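Local coordinates for protein separin (Saccharomyces cerevisiae, PDB 5U1T) that cleaves the MCD1/SCC1 subunit of cohesin as a caspase-like cysteine protease, releasing sister chromatids at the onset of anaphase, at residues L1254-K1257 and F1258-K1261; E1286-V1289 and I1290-L1294; I1301-L1304 and S1305-D1309; E1340-I1343 and K1344-R1347. All coordinates share one frame; numbering follows the deposited sequence.

Interaction 1: residues L1254-K1257 and F1258-K1261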
# COMPACT_ATOMS: atom_id res chain seq x y z
N LEU A 1254 35.01 -60.60 -29.68
CA LEU A 1254 35.83 -59.87 -30.64
C LEU A 1254 36.47 -58.63 -30.01
O LEU A 1254 37.61 -58.31 -30.31
CB LEU A 1254 34.99 -59.47 -31.85
CG LEU A 1254 34.59 -60.60 -32.79
CD1 LEU A 1254 33.67 -60.05 -33.83
CD2 LEU A 1254 35.81 -61.19 -33.45
N PHE A 1255 35.71 -57.94 -29.15
CA PHE A 1255 36.17 -56.71 -28.52
C PHE A 1255 37.46 -56.92 -27.74
O PHE A 1255 38.36 -56.08 -27.75
CB PHE A 1255 35.11 -56.11 -27.59
CG PHE A 1255 35.64 -54.96 -26.78
CD1 PHE A 1255 35.86 -53.74 -27.39
CD2 PHE A 1255 35.99 -55.13 -25.46
CE1 PHE A 1255 36.40 -52.69 -26.68
CE2 PHE A 1255 36.53 -54.08 -24.74
CZ PHE A 1255 36.73 -52.85 -25.35
N GLU A 1256 37.53 -58.05 -27.04
CA GLU A 1256 38.68 -58.35 -26.19
C GLU A 1256 39.95 -58.63 -26.98
O GLU A 1256 41.04 -58.29 -26.54
CB GLU A 1256 38.35 -59.53 -25.28
CG GLU A 1256 37.58 -59.11 -24.05
CD GLU A 1256 38.38 -58.11 -23.20
OE1 GLU A 1256 39.64 -58.23 -23.16
OE2 GLU A 1256 37.75 -57.21 -22.58
N LYS A 1257 39.82 -59.24 -28.16
CA LYS A 1257 40.98 -59.45 -29.00
C LYS A 1257 41.39 -58.10 -29.59
O LYS A 1257 42.58 -57.80 -29.71
CB LYS A 1257 40.73 -60.50 -30.09
CG LYS A 1257 42.04 -61.17 -30.63
CD LYS A 1257 41.79 -62.49 -31.41
CE LYS A 1257 43.06 -63.07 -32.09
NZ LYS A 1257 44.09 -63.61 -31.14
N PHE A 1258 40.42 -57.26 -29.91
CA PHE A 1258 40.75 -55.92 -30.40
C PHE A 1258 41.48 -55.10 -29.34
O PHE A 1258 42.34 -54.26 -29.66
CB PHE A 1258 39.52 -55.14 -30.85
CG PHE A 1258 39.85 -53.75 -31.30
CD1 PHE A 1258 40.52 -53.54 -32.50
CD2 PHE A 1258 39.54 -52.66 -30.52
CE1 PHE A 1258 40.84 -52.28 -32.92
CE2 PHE A 1258 39.86 -51.37 -30.93
CZ PHE A 1258 40.51 -51.18 -32.13
N LYS A 1259 41.14 -55.33 -28.07
CA LYS A 1259 41.71 -54.55 -26.99
C LYS A 1259 43.20 -54.89 -26.81
O LYS A 1259 44.03 -53.99 -26.63
CB LYS A 1259 40.92 -54.76 -25.70
CG LYS A 1259 41.26 -53.76 -24.61
CD LYS A 1259 40.15 -53.67 -23.61
CE LYS A 1259 40.38 -54.59 -22.44
NZ LYS A 1259 39.86 -53.95 -21.20
N ASP A 1260 43.52 -56.18 -26.88
CA ASP A 1260 44.91 -56.64 -26.83
C ASP A 1260 45.73 -55.96 -27.92
O ASP A 1260 46.83 -55.46 -27.67
CB ASP A 1260 44.99 -58.16 -27.00
CG ASP A 1260 44.66 -58.91 -25.72
OD1 ASP A 1260 44.63 -58.30 -24.64
OD2 ASP A 1260 44.45 -60.14 -25.80
N LYS A 1261 45.18 -55.95 -29.13
CA LYS A 1261 45.88 -55.38 -30.29
C LYS A 1261 46.05 -53.87 -30.17
O LYS A 1261 47.16 -53.34 -30.32
CB LYS A 1261 45.12 -55.73 -31.57
CG LYS A 1261 45.19 -57.21 -31.93
CD LYS A 1261 46.58 -57.59 -32.38
CE LYS A 1261 46.56 -58.97 -33.01
NZ LYS A 1261 47.73 -59.24 -33.93

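Interaction 2: residues E1286-V1289 and I1290-L1294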
# COMPACT_ATOMS: atom_id res chain seq x y z
N GLU A 1286 39.31 -46.42 -20.64
CA GLU A 1286 38.03 -47.13 -20.49
C GLU A 1286 37.57 -47.85 -21.76
O GLU A 1286 37.88 -47.43 -22.88
CB GLU A 1286 36.95 -46.14 -20.03
CG GLU A 1286 36.89 -45.96 -18.54
CD GLU A 1286 35.80 -46.81 -17.91
OE1 GLU A 1286 34.67 -46.86 -18.47
OE2 GLU A 1286 36.07 -47.43 -16.85
N ASP A 1287 36.81 -48.93 -21.60
CA ASP A 1287 36.41 -49.74 -22.74
C ASP A 1287 35.59 -48.97 -23.76
O ASP A 1287 35.76 -49.18 -24.97
CB ASP A 1287 35.59 -50.96 -22.30
CG ASP A 1287 36.44 -52.07 -21.76
OD1 ASP A 1287 37.68 -51.96 -21.82
OD2 ASP A 1287 35.88 -53.06 -21.27
N TRP A 1288 34.71 -48.09 -23.30
CA TRP A 1288 33.77 -47.46 -24.22
C TRP A 1288 34.51 -46.53 -25.15
O TRP A 1288 34.02 -46.21 -26.22
CB TRP A 1288 32.67 -46.70 -23.47
CG TRP A 1288 33.14 -45.50 -22.72
CD1 TRP A 1288 33.52 -45.46 -21.41
CD2 TRP A 1288 33.28 -44.15 -23.21
NE1 TRP A 1288 33.88 -44.19 -21.06
CE2 TRP A 1288 33.75 -43.36 -22.14
CE3 TRP A 1288 33.05 -43.54 -24.45
CZ2 TRP A 1288 33.99 -41.98 -22.26
CZ3 TRP A 1288 33.30 -42.16 -24.57
CH2 TRP A 1288 33.77 -41.41 -23.48
N VAL A 1289 35.70 -46.09 -24.74
CA VAL A 1289 36.54 -45.25 -25.60
C VAL A 1289 37.17 -46.10 -26.71
O VAL A 1289 37.21 -45.69 -27.88
CB VAL A 1289 37.65 -44.55 -24.80
CG1 VAL A 1289 38.59 -43.77 -25.72
CG2 VAL A 1289 37.04 -43.63 -23.73
N ILE A 1290 37.67 -47.27 -26.31
CA ILE A 1290 38.20 -48.25 -27.23
C ILE A 1290 37.11 -48.67 -28.21
O ILE A 1290 37.36 -48.75 -29.40
CB ILE A 1290 38.76 -49.48 -26.48
CG1 ILE A 1290 39.77 -49.02 -25.43
CG2 ILE A 1290 39.41 -50.47 -27.44
CD1 ILE A 1290 40.29 -50.15 -24.54
N GLU A 1291 35.89 -48.88 -27.70
CA GLU A 1291 34.76 -49.32 -28.54
C GLU A 1291 34.46 -48.35 -29.66
O GLU A 1291 33.93 -48.73 -30.70
CB GLU A 1291 33.50 -49.53 -27.71
CG GLU A 1291 33.52 -50.77 -26.85
CD GLU A 1291 32.37 -50.82 -25.86
OE1 GLU A 1291 32.39 -51.69 -24.95
OE2 GLU A 1291 31.46 -49.98 -26.00
N LEU A 1292 34.79 -47.08 -29.46
CA LEU A 1292 34.51 -46.07 -30.46
C LEU A 1292 35.26 -46.38 -31.75
O LEU A 1292 34.78 -46.06 -32.83
CB LEU A 1292 34.89 -44.68 -29.95
CG LEU A 1292 33.95 -44.04 -28.93
CD1 LEU A 1292 34.48 -42.67 -28.54
CD2 LEU A 1292 32.55 -43.96 -29.50
N PHE A 1293 36.43 -47.00 -31.64
CA PHE A 1293 37.25 -47.34 -32.80
C PHE A 1293 36.55 -48.41 -33.63
O PHE A 1293 36.41 -48.25 -34.85
CB PHE A 1293 38.65 -47.81 -32.37
CG PHE A 1293 39.56 -46.68 -31.95
CD1 PHE A 1293 39.54 -46.21 -30.65
CD2 PHE A 1293 40.39 -46.07 -32.88
CE1 PHE A 1293 40.33 -45.16 -30.27
CE2 PHE A 1293 41.20 -45.03 -32.50
CZ PHE A 1293 41.17 -44.57 -31.19
N LEU A 1294 36.09 -49.46 -32.96
CA LEU A 1294 35.30 -50.51 -33.58
C LEU A 1294 34.03 -50.00 -34.23
O LEU A 1294 33.44 -50.67 -35.07
CB LEU A 1294 34.94 -51.58 -32.55
CG LEU A 1294 36.11 -52.40 -32.02
CD1 LEU A 1294 35.61 -53.67 -31.34
CD2 LEU A 1294 37.04 -52.72 -33.17

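Interaction 3: residues I1301-L1304 and S1305-D1309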
# COMPACT_ATOMS: atom_id res chain seq x y z
N ILE A 1301 33.94 -42.27 -46.59
CA ILE A 1301 34.88 -41.37 -47.26
C ILE A 1301 35.75 -40.56 -46.29
O ILE A 1301 36.92 -40.31 -46.57
CB ILE A 1301 34.11 -40.40 -48.20
CG1 ILE A 1301 35.06 -39.64 -49.13
CG2 ILE A 1301 33.21 -39.46 -47.40
CD1 ILE A 1301 34.42 -38.44 -49.82
N ASP A 1302 35.20 -40.15 -45.15
CA ASP A 1302 35.94 -39.34 -44.19
C ASP A 1302 36.36 -40.18 -42.98
O ASP A 1302 36.46 -39.67 -41.85
CB ASP A 1302 35.11 -38.15 -43.74
CG ASP A 1302 33.74 -38.56 -43.26
OD1 ASP A 1302 33.49 -39.80 -43.22
OD2 ASP A 1302 32.91 -37.66 -42.93
N PHE A 1303 36.61 -41.47 -43.23
CA PHE A 1303 37.03 -42.41 -42.20
C PHE A 1303 38.29 -41.98 -41.45
O PHE A 1303 38.38 -42.17 -40.24
CB PHE A 1303 37.24 -43.79 -42.81
CG PHE A 1303 38.04 -44.71 -41.95
CD1 PHE A 1303 37.47 -45.34 -40.86
CD2 PHE A 1303 39.37 -44.95 -42.22
CE1 PHE A 1303 38.20 -46.20 -40.07
CE2 PHE A 1303 40.10 -45.79 -41.43
CZ PHE A 1303 39.51 -46.42 -40.35
N LEU A 1304 39.26 -41.39 -42.15
CA LEU A 1304 40.54 -41.11 -41.52
C LEU A 1304 40.51 -39.88 -40.64
O LEU A 1304 41.24 -39.79 -39.66
CB LEU A 1304 41.65 -40.96 -42.56
CG LEU A 1304 42.30 -42.32 -42.76
CD1 LEU A 1304 43.43 -42.30 -43.78
CD2 LEU A 1304 42.79 -42.81 -41.39
N SER A 1305 39.66 -38.92 -41.00
CA SER A 1305 39.45 -37.75 -40.16
C SER A 1305 38.85 -38.18 -38.85
O SER A 1305 39.23 -37.71 -37.79
CB SER A 1305 38.53 -36.74 -40.83
OG SER A 1305 39.01 -36.46 -42.13
N LYS A 1306 37.90 -39.10 -38.93
CA LYS A 1306 37.19 -39.52 -37.74
C LYS A 1306 38.13 -40.29 -36.86
O LYS A 1306 38.14 -40.10 -35.65
CB LYS A 1306 35.97 -40.34 -38.11
CG LYS A 1306 34.95 -39.55 -38.89
CD LYS A 1306 33.64 -40.29 -38.99
CE LYS A 1306 32.74 -39.64 -40.01
NZ LYS A 1306 31.44 -40.33 -40.05
N MET A 1307 38.96 -41.13 -37.47
CA MET A 1307 39.93 -41.92 -36.71
C MET A 1307 40.99 -41.03 -36.08
O MET A 1307 41.29 -41.17 -34.90
CB MET A 1307 40.60 -42.99 -37.59
CG MET A 1307 41.19 -44.10 -36.74
SD MET A 1307 42.03 -45.41 -37.64
CE MET A 1307 43.44 -44.49 -38.27
N GLU A 1308 41.57 -40.14 -36.88
CA GLU A 1308 42.51 -39.14 -36.39
C GLU A 1308 41.96 -38.42 -35.14
O GLU A 1308 42.66 -38.28 -34.14
CB GLU A 1308 42.81 -38.13 -37.49
CG GLU A 1308 44.03 -37.28 -37.23
CD GLU A 1308 44.29 -36.26 -38.33
OE1 GLU A 1308 43.34 -35.56 -38.72
OE2 GLU A 1308 45.45 -36.16 -38.79
N ASP A 1309 40.71 -37.98 -35.22
CA ASP A 1309 40.07 -37.33 -34.09
C ASP A 1309 39.94 -38.26 -32.89
O ASP A 1309 40.09 -37.81 -31.76
CB ASP A 1309 38.69 -36.81 -34.48
CG ASP A 1309 38.77 -35.71 -35.51
OD1 ASP A 1309 39.88 -35.16 -35.69
OD2 ASP A 1309 37.74 -35.41 -36.14

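Interaction 4: residues E1340-I1343 and K1344-R1347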
# COMPACT_ATOMS: atom_id res chain seq x y z
N GLU A 1340 43.54 -49.27 -38.63
CA GLU A 1340 42.64 -49.52 -39.75
C GLU A 1340 42.56 -50.99 -40.08
O GLU A 1340 41.50 -51.50 -40.43
CB GLU A 1340 43.08 -48.76 -40.99
CG GLU A 1340 42.21 -49.02 -42.19
CD GLU A 1340 42.30 -47.92 -43.20
OE1 GLU A 1340 43.30 -47.16 -43.15
OE2 GLU A 1340 41.38 -47.79 -44.04
N GLU A 1341 43.70 -51.65 -39.98
CA GLU A 1341 43.79 -53.08 -40.20
C GLU A 1341 42.90 -53.81 -39.20
O GLU A 1341 41.99 -54.54 -39.59
CB GLU A 1341 45.25 -53.54 -40.09
CG GLU A 1341 45.53 -54.99 -40.42
CD GLU A 1341 46.99 -55.37 -40.12
OE1 GLU A 1341 47.88 -54.46 -40.03
OE2 GLU A 1341 47.25 -56.60 -39.97
N GLN A 1342 43.13 -53.58 -37.92
CA GLN A 1342 42.34 -54.26 -36.89
C GLN A 1342 40.84 -53.90 -36.98
O GLN A 1342 39.99 -54.73 -36.68
CB GLN A 1342 42.88 -53.95 -35.50
CG GLN A 1342 44.27 -54.48 -35.19
CD GLN A 1342 44.50 -55.91 -35.69
OE1 GLN A 1342 43.86 -56.86 -35.24
NE2 GLN A 1342 45.44 -56.06 -36.63
N ILE A 1343 40.52 -52.67 -37.39
CA ILE A 1343 39.12 -52.26 -37.49
C ILE A 1343 38.47 -52.98 -38.69
O ILE A 1343 37.39 -53.56 -38.55
CB ILE A 1343 38.97 -50.70 -37.60
CG1 ILE A 1343 39.40 -50.01 -36.30
CG2 ILE A 1343 37.53 -50.29 -37.91
CD1 ILE A 1343 39.51 -48.50 -36.39
N LYS A 1344 39.14 -52.99 -39.84
CA LYS A 1344 38.66 -53.76 -41.00
C LYS A 1344 38.40 -55.22 -40.64
O LYS A 1344 37.36 -55.78 -40.99
CB LYS A 1344 39.65 -53.67 -42.17
CG LYS A 1344 39.40 -52.47 -43.06
CD LYS A 1344 40.51 -52.30 -44.08
CE LYS A 1344 40.28 -51.05 -44.92
NZ LYS A 1344 41.39 -50.81 -45.87
N LYS A 1345 39.33 -55.82 -39.90
CA LYS A 1345 39.19 -57.22 -39.50
C LYS A 1345 37.97 -57.42 -38.62
O LYS A 1345 37.31 -58.46 -38.68
CB LYS A 1345 40.45 -57.69 -38.76
CG LYS A 1345 40.55 -59.21 -38.56
CD LYS A 1345 41.76 -59.57 -37.71
CE LYS A 1345 41.98 -61.08 -37.68
NZ LYS A 1345 43.25 -61.50 -37.00
N TYR A 1346 37.66 -56.43 -37.80
CA TYR A 1346 36.56 -56.54 -36.85
C TYR A 1346 35.22 -56.41 -37.56
O TYR A 1346 34.31 -57.24 -37.37
CB TYR A 1346 36.67 -55.49 -35.76
CG TYR A 1346 35.43 -55.45 -34.91
CD1 TYR A 1346 35.25 -56.35 -33.87
CD2 TYR A 1346 34.41 -54.54 -35.18
CE1 TYR A 1346 34.11 -56.33 -33.11
CE2 TYR A 1346 33.28 -54.52 -34.44
CZ TYR A 1346 33.13 -55.41 -33.41
OH TYR A 1346 31.98 -55.37 -32.66
N ARG A 1347 35.10 -55.36 -38.37
CA ARG A 1347 33.91 -55.12 -39.17
C ARG A 1347 33.59 -56.32 -40.07
O ARG A 1347 32.44 -56.70 -40.23
CB ARG A 1347 34.07 -53.86 -40.02
CG ARG A 1347 34.50 -52.62 -39.25
CD ARG A 1347 33.45 -52.16 -38.29
NE ARG A 1347 32.35 -51.51 -38.98
CZ ARG A 1347 31.31 -50.97 -38.36
NH1 ARG A 1347 31.24 -50.99 -37.03
NH2 ARG A 1347 30.33 -50.40 -39.05

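Interaction 1: residues L1254-K1257 and F1258-K1261
F1255 and K1259, one helical turn apart, pack against each other. The lysine runs obliquely past the phenyl group, its CD 3.8 Å from CE2 of F1255 and almost as near CZ. Both side chains start out opposite their own backbone nitrogen (chi1 172° for F1255, -168° for K1259), and a bend at chi3 of the lysine then carries CE away toward E1256. There the carboxylate lies alongside the lysine chain, pointing the same way, with E1256 OE2 3.7 Å from K1259 CE. The charges stay beyond salt-bridge range, NZ of K1259 being 4.1 Å from OE2 of E1256, and the ammonium instead forms a salt bridge with D1287 of helix 1287-1294. Helix 1252-1269 is amphipathic here: F1255 and F1258 are buried, while E1256, K1257 and D1260 are exposed. Backbone bonds link the turn: F1258 N donates to L1254 O at 3.0 Å, and K1259 N to F1255 O at 2.9 Å. F1258 sets its CB beside F1255 O and sends its ring on to I1290 and L1294.

Interaction 2: residues E1286-V1289 and I1290-L1294
The first turns of the short helix 1287-1294, opened by E1286 at its N-cap position, bring D1287 and W1288 against I1290, E1291 and L1292. A firm backbone bond ties the first turn: E1291 N to D1287 O, 2.7 Å. Next to it, I1290 N reaches E1286 O only weakly. L1292 N is shared, donating to V1289 O at 3.2 Å from above the carbonyl plane and weakly to W1288 O.

The side chains sort by direction. W1288 takes the crowded position between its backbone N and carbonyl carbon (chi1 67°), which lays the indole alongside L1292, CZ3 of W1288 being 4.2 Å from CD1 of L1292. A methyl of its chain neighbour, V1289 CG2, sits 3.6 Å above the indole plane over its centre, while W1288 NE1 is satisfied by P963 O. E1291 extends fully beyond CG. Its buried carboxylate is met by two arginines, OE1 by R1155 and OE2 by R1157, so its charge is probably well compensated. A glutamine here would probably leave these two guanidinium groups without the negative charge they share. D1287 passes obliquely by I1290, 4.2 Å from CD1 of I1290 at D1287 OD1, the oxygen whose salt bridge lies with helix 1252-1269. V1289 touches F1313, and F1293 touches L1310 and V1314, of helix 1303-1320. The arrangement is that of a short buried helix lodged between helices 1252-1269 and 1303-1320, with its indole on strand 1157-1163.

Interaction 3: residues I1301-L1304 and S1305-D1309
The N-terminal turn of helix 1303-1320 combines an i to i+4 acid-lysine pair with a Met-aromatic contact. D1302 occupies the N-cap position, yet its side chain makes no capping bond. With CG set between the backbone N and the carbonyl carbon (chi1 52°), its carboxylate is instead presented to K1306, whose chain crosses it obliquely. The closest approach is through carbon, D1302 OD1 lying 3.3 Å from K1306 CE, and the salt bridge from OD1 to NZ is long at 3.8 Å. The ammonium has a stronger mate in E1300, just before the helix, and a weak hydrogen bond to Q1242. One lysine thus serves two carboxylates that are themselves close, and its positive charge is likely to ease their mutual repulsion. A methionine in its place would probably leave D1302 and E1300, whose like charges lie close, without the cation that offsets them.

On the buried side F1303 and M1307 meet. The sulfur approaches the phenyl ring obliquely, SD of M1307 standing 4.8 Å from the centroid of the F1303 ring and 51° off its normal. L1339 of helix 1332-1347 touches M1307 as well, and E1340 of that helix touches F1303. Backbone bonds from M1307 N to F1303 O (3.0 Å) and from E1308 N to L1304 O (2.8 Å) carry the helix onward. The methionine chain runs straight through chi2 and bends at chi3 (68°), bringing CE of M1307 within 3.6 Å of L1304 CD2.

Interaction 4: residues E1340-I1343 and K1344-R1347
The carbonyl oxygen of I1343 accepts from two successive amides. R1347 N reaches I1343 O at 2.9 Å in a nearly straight bond, its N-H...O angle 175°, and Y1346 N adds a weak second bond to it. The side chains of this pair meet too, CG2 of I1343 lying 4.1 Å from CG of R1347. Bent at chi2 and chi3, the arginine runs alongside I1343 and carries its guanidinium group away to E1248 and to the carbonyl of L1294.

Elsewhere on the helix, E1340 and K1344 lie side by side and point the same way. Their aliphatic parts touch, CG of E1340 to CE of K1344 at 3.9 Å, and the chains end in a salt bridge of 3.5 Å between E1340 OE2 and K1344 NZ. The glutamate starts opposite its backbone nitrogen (chi1 178°) and stays extended, which keeps the carboxylate level with the lysine tip; its other oxygen, OE1, has a weak bond to H1336. The Y1346 side chain touches L1254 and V1250, its hydroxyl bonded to the backbone N of D1251.

The i to i+4 glutamate-lysine pair on the more exposed flank and the buried I1343 and Y1346 are typical of an amphipathic helix, here the last turns of 1332-1347.

The four contacts follow one another along the chain in numerical order, each within its own helix: 1252-1269, 1287-1294, 1303-1320 and 1332-1347. Their centres lie about 10 to 21 Å apart, and together they form a helical cluster in the peptidase C50 region, far from the centre of the elongated chain and away from the probable catalytic cysteine. Interactions 1 and 2 are joined by packing and a salt bridge. Interactions 1 and 3 stay about 8 Å apart at their nearest atoms. Local pairs along each helix thus coexist with inter-helix packing, in which interaction 4, on helix 1332-1347, touches each of the other three.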